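Local coordinates for protein ribosomal RNA small subunit methyltransferase E (Thermotoga maritima, PDB 1Z85) that probably methylates N3 of a specific uridine in 16S ribosomal RNA, using S-adenosyl-L-methionine as methyl donor, at residues V111-F116 against F147-F152. Numbering follows the deposited sequence.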
ATOM      1  N   VAL B 111      11.261  -7.133   7.057  1.00 40.64           N
ATOM      2  CA  VAL B 111      11.014  -8.315   7.880  1.00 38.13           C
ATOM      3  C   VAL B 111      12.141  -9.340   7.702  1.00 40.50           C
ATOM      4  O   VAL B 111      12.612  -9.570   6.582  1.00 40.35           O
ATOM      5  CB  VAL B 111       9.624  -8.930   7.542  1.00 37.58           C
ATOM      6  CG1 VAL B 111       9.424 -10.279   8.156  1.00 41.93           C
ATOM      7  CG2 VAL B 111       8.502  -7.961   7.920  1.00 39.13           C
ATOM      8  N   ASP B 112      12.580  -9.917   8.826  1.00 37.66           N
ATOM      9  CA  ASP B 112      13.678 -10.918   8.872  1.00 40.42           C
ATOM     10  C   ASP B 112      13.234 -12.376   8.736  1.00 41.06           C
ATOM     11  O   ASP B 112      13.941 -13.170   8.146  1.00 40.41           O
ATOM     12  CB  ASP B 112      14.483 -10.760  10.181  1.00 38.22           C
ATOM     13  CG  ASP B 112      15.117  -9.394  10.295  1.00 41.72           C
ATOM     14  OD1 ASP B 112      15.909  -9.004   9.415  1.00 49.06           O
ATOM     15  OD2 ASP B 112      14.783  -8.674  11.237  1.00 40.44           O
ATOM     16  N   GLU B 113      12.049 -12.708   9.269  1.00 40.90           N
ATOM     17  CA  GLU B 113      11.481 -14.067   9.188  1.00 43.88           C
ATOM     18  C   GLU B 113       9.988 -14.085   8.871  1.00 42.14           C
ATOM     19  O   GLU B 113       9.220 -13.388   9.512  1.00 39.21           O
ATOM     20  CB  GLU B 113      11.677 -14.835  10.498  1.00 41.76           C
ATOM     21  CG  GLU B 113      13.101 -14.849  10.966  1.00 59.40           C
ATOM     22  CD  GLU B 113      13.649 -16.259  11.303  1.00 76.95           C
ATOM     23  OE1 GLU B 113      13.007 -17.323  10.950  1.00 66.80           O
ATOM     24  OE2 GLU B 113      14.771 -16.261  11.895  1.00 82.29           O
ATOM     25  N   ILE B 114       9.606 -14.891   7.877  1.00 39.92           N
ATOM     26  CA  ILE B 114       8.205 -15.140   7.538  1.00 40.33           C
ATOM     27  C   ILE B 114       7.817 -16.565   8.032  1.00 43.79           C
ATOM     28  O   ILE B 114       8.556 -17.542   7.833  1.00 44.36           O
ATOM     29  CB  ILE B 114       8.016 -15.045   6.038  1.00 39.88           C
ATOM     30  CG1 ILE B 114       8.618 -13.726   5.538  1.00 43.43           C
ATOM     31  CG2 ILE B 114       6.537 -15.201   5.664  1.00 36.77           C
ATOM     32  CD1 ILE B 114       8.532 -13.540   4.052  1.00 48.89           C
ATOM     33  N   PHE B 115       6.660 -16.647   8.687  1.00 42.90           N
ATOM     34  CA  PHE B 115       6.097 -17.901   9.195  1.00 42.84           C
ATOM     35  C   PHE B 115       4.732 -18.085   8.563  1.00 40.65           C
ATOM     36  O   PHE B 115       3.840 -17.233   8.692  1.00 39.20           O
ATOM     37  CB  PHE B 115       5.977 -17.909  10.717  1.00 37.68           C
ATOM     38  CG  PHE B 115       7.293 -17.899  11.425  1.00 40.80           C
ATOM     39  CD1 PHE B 115       7.935 -19.077  11.736  1.00 39.96           C
ATOM     40  CD2 PHE B 115       7.912 -16.689  11.774  1.00 37.27           C
ATOM     41  CE1 PHE B 115       9.158 -19.062  12.394  1.00 46.12           C
ATOM     42  CE2 PHE B 115       9.142 -16.657  12.386  1.00 44.26           C
ATOM     43  CZ  PHE B 115       9.774 -17.837  12.726  1.00 39.74           C
ATOM     44  N   PHE B 116       4.563 -19.209   7.884  1.00 40.95           N
ATOM     45  CA  PHE B 116       3.299 -19.530   7.222  1.00 39.61           C
ATOM     46  C   PHE B 116       2.406 -20.390   8.088  1.00 39.42           C
ATOM     47  O   PHE B 116       2.726 -21.544   8.373  1.00 38.30           O
ATOM     48  CB  PHE B 116       3.595 -20.207   5.877  1.00 41.22           C
ATOM     49  CG  PHE B 116       4.218 -19.288   4.900  1.00 35.78           C
ATOM     50  CD1 PHE B 116       3.520 -18.195   4.454  1.00 33.04           C
ATOM     51  CD2 PHE B 116       5.493 -19.493   4.446  1.00 37.34           C
ATOM     52  CE1 PHE B 116       4.088 -17.352   3.556  1.00 47.08           C
ATOM     53  CE2 PHE B 116       6.069 -18.627   3.531  1.00 39.65           C
ATOM     54  CZ  PHE B 116       5.388 -17.592   3.095  1.00 45.83           C
ATOM     55  N   PHE B 147      18.143 -12.250   2.460  1.00 40.46           N
ATOM     56  CA  PHE B 147      16.718 -12.502   2.197  1.00 38.72           C
ATOM     57  C   PHE B 147      16.086 -12.884   3.537  1.00 39.08           C
ATOM     58  O   PHE B 147      16.777 -13.501   4.349  1.00 39.17           O
ATOM     59  CB  PHE B 147      16.563 -13.690   1.200  1.00 41.59           C
ATOM     60  CG  PHE B 147      17.011 -13.408  -0.242  1.00 39.80           C
ATOM     61  CD1 PHE B 147      17.537 -12.191  -0.632  1.00 37.10           C
ATOM     62  CD2 PHE B 147      16.917 -14.402  -1.194  1.00 38.73           C
ATOM     63  CE1 PHE B 147      17.964 -11.969  -1.947  1.00 42.55           C
ATOM     64  CE2 PHE B 147      17.333 -14.186  -2.528  1.00 35.10           C
ATOM     65  CZ  PHE B 147      17.839 -12.978  -2.894  1.00 48.28           C
ATOM     66  N   PRO B 148      14.771 -12.586   3.759  1.00 37.96           N
ATOM     67  CA  PRO B 148      14.090 -13.202   4.884  1.00 40.30           C
ATOM     68  C   PRO B 148      14.039 -14.724   4.741  1.00 42.10           C
ATOM     69  O   PRO B 148      13.975 -15.248   3.626  1.00 41.75           O
ATOM     70  CB  PRO B 148      12.662 -12.627   4.822  1.00 42.68           C
ATOM     71  CG  PRO B 148      12.482 -12.204   3.415  1.00 41.87           C
ATOM     72  CD  PRO B 148      13.849 -11.751   2.981  1.00 38.27           C
ATOM     73  N   LYS B 149      14.072 -15.405   5.883  1.00 42.47           N
ATOM     74  CA  LYS B 149      13.877 -16.823   5.943  1.00 43.95           C
ATOM     75  C   LYS B 149      12.379 -17.083   5.885  1.00 42.76           C
ATOM     76  O   LYS B 149      11.614 -16.206   6.228  1.00 38.79           O
ATOM     77  CB  LYS B 149      14.425 -17.401   7.258  1.00 46.19           C
ATOM     78  CG  LYS B 149      15.802 -16.942   7.702  1.00 52.78           C
ATOM     79  CD  LYS B 149      16.905 -17.145   6.675  1.00 66.23           C
ATOM     80  CE  LYS B 149      18.298 -16.811   7.288  1.00 69.57           C
ATOM     81  NZ  LYS B 149      19.397 -16.616   6.276  1.00 72.23           N
ATOM     82  N   VAL B 150      11.979 -18.277   5.419  1.00 41.58           N
ATOM     83  CA  VAL B 150      10.577 -18.726   5.405  1.00 42.05           C
ATOM     84  C   VAL B 150      10.480 -20.075   6.123  1.00 40.26           C
ATOM     85  O   VAL B 150      11.369 -20.888   6.014  1.00 37.19           O
ATOM     86  CB  VAL B 150       9.977 -18.825   3.969  1.00 46.69           C
ATOM     87  CG1 VAL B 150       9.966 -17.415   3.277  1.00 45.13           C
ATOM     88  CG2 VAL B 150      10.714 -19.845   3.139  1.00 49.35           C
ATOM     89  N   SER B 151       9.429 -20.239   6.934  1.00 39.19           N
ATOM     90  CA  SER B 151       9.186 -21.434   7.705  1.00 39.42           C
ATOM     91  C   SER B 151       7.673 -21.681   7.764  1.00 39.30           C
ATOM     92  O   SER B 151       6.852 -20.770   7.457  1.00 41.94           O
ATOM     93  CB  SER B 151       9.691 -21.233   9.129  1.00 36.37           C
ATOM     94  OG  SER B 151      11.071 -20.896   9.136  1.00 43.06           O
ATOM     95  N   PHE B 152       7.312 -22.911   8.105  1.00 36.62           N
ATOM     96  CA  PHE B 152       5.950 -23.230   8.487  1.00 34.32           C
ATOM     97  C   PHE B 152       5.835 -23.004   9.990  1.00 35.05           C
ATOM     98  O   PHE B 152       6.828 -23.049  10.709  1.00 33.73           O
ATOM     99  CB  PHE B 152       5.581 -24.669   8.172  1.00 35.89           C
ATOM    100  CG  PHE B 152       5.601 -25.018   6.705  1.00 37.86           C
ATOM    101  CD1 PHE B 152       4.627 -24.527   5.860  1.00 34.46           C
ATOM    102  CD2 PHE B 152       6.574 -25.907   6.189  1.00 44.64           C
ATOM    103  CE1 PHE B 152       4.619 -24.864   4.531  1.00 42.16           C
ATOM    104  CE2 PHE B 152       6.567 -26.252   4.835  1.00 40.61           C
ATOM    105  CZ  PHE B 152       5.582 -25.706   4.003  1.00 33.48           C
TER
HETATM  106  O   HOH W   1      17.071 -12.938   7.434  1.00 53.52           O
HETATM  107  O   HOH W   2      14.216 -20.076   9.712  1.00 53.53           O
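With CG swung beside its own backbone N (chi1 -68°), Phe116 stands its ring out from the sheet and leans it back toward Ile114, which brings CE2 to 3.9 Å from Val150 CB, the two side chains crossing at a slant. Val150 turns CG1 anti to its carbonyl carbon (chi1 -62°), which carries that methyl to 4.1 Å from Ile114 CB. Within its own strand, Ile114 sets CG2 over one face of the Phe116 ring, toward the rim, and at the start of the pair its CD1 reaches CG of Pro148. An alanine in place of Phe116 would probably leave Val150 and the Ile114 methyl without their aromatic partner and open a gap in this apolar face. The other face, bearing Glu113, Phe115, Lys149 and Ser151, mixes polar and aromatic groups: Ser151 CB lies 3.8 Å from Phe115 CD1, while a water donates to Glu113 OE1 and makes a weak bond to Ser151 OG.

Between the faces runs parallel strand pairing, in which the N-H and C=O of one residue reach the two neighbours of the residue opposite it. Ile114 does so around Val150: its N gives a nearly straight bond to Lys149 O (2.9 Å, 177° at the hydrogen), and its O accepts from Ser151 N at 3.0 Å. Phe116 N to Ser151 O, at 2.8 Å, continues the series, and Lys149 N to Asp112 O begins it at 3.2 Å.

The pair closes a beta-alpha-beta unit of the SPOUT methyltransferase domain, an alpha/beta knot fold. Strand 149-152 is an outer strand of this chain's parallel sheet, whereas 113-117 also bonds to strand 87-92; helix 128-142 touches Val150 and Phe116, and helix 96-108 packs against Ile114, Phe116 and Pro148.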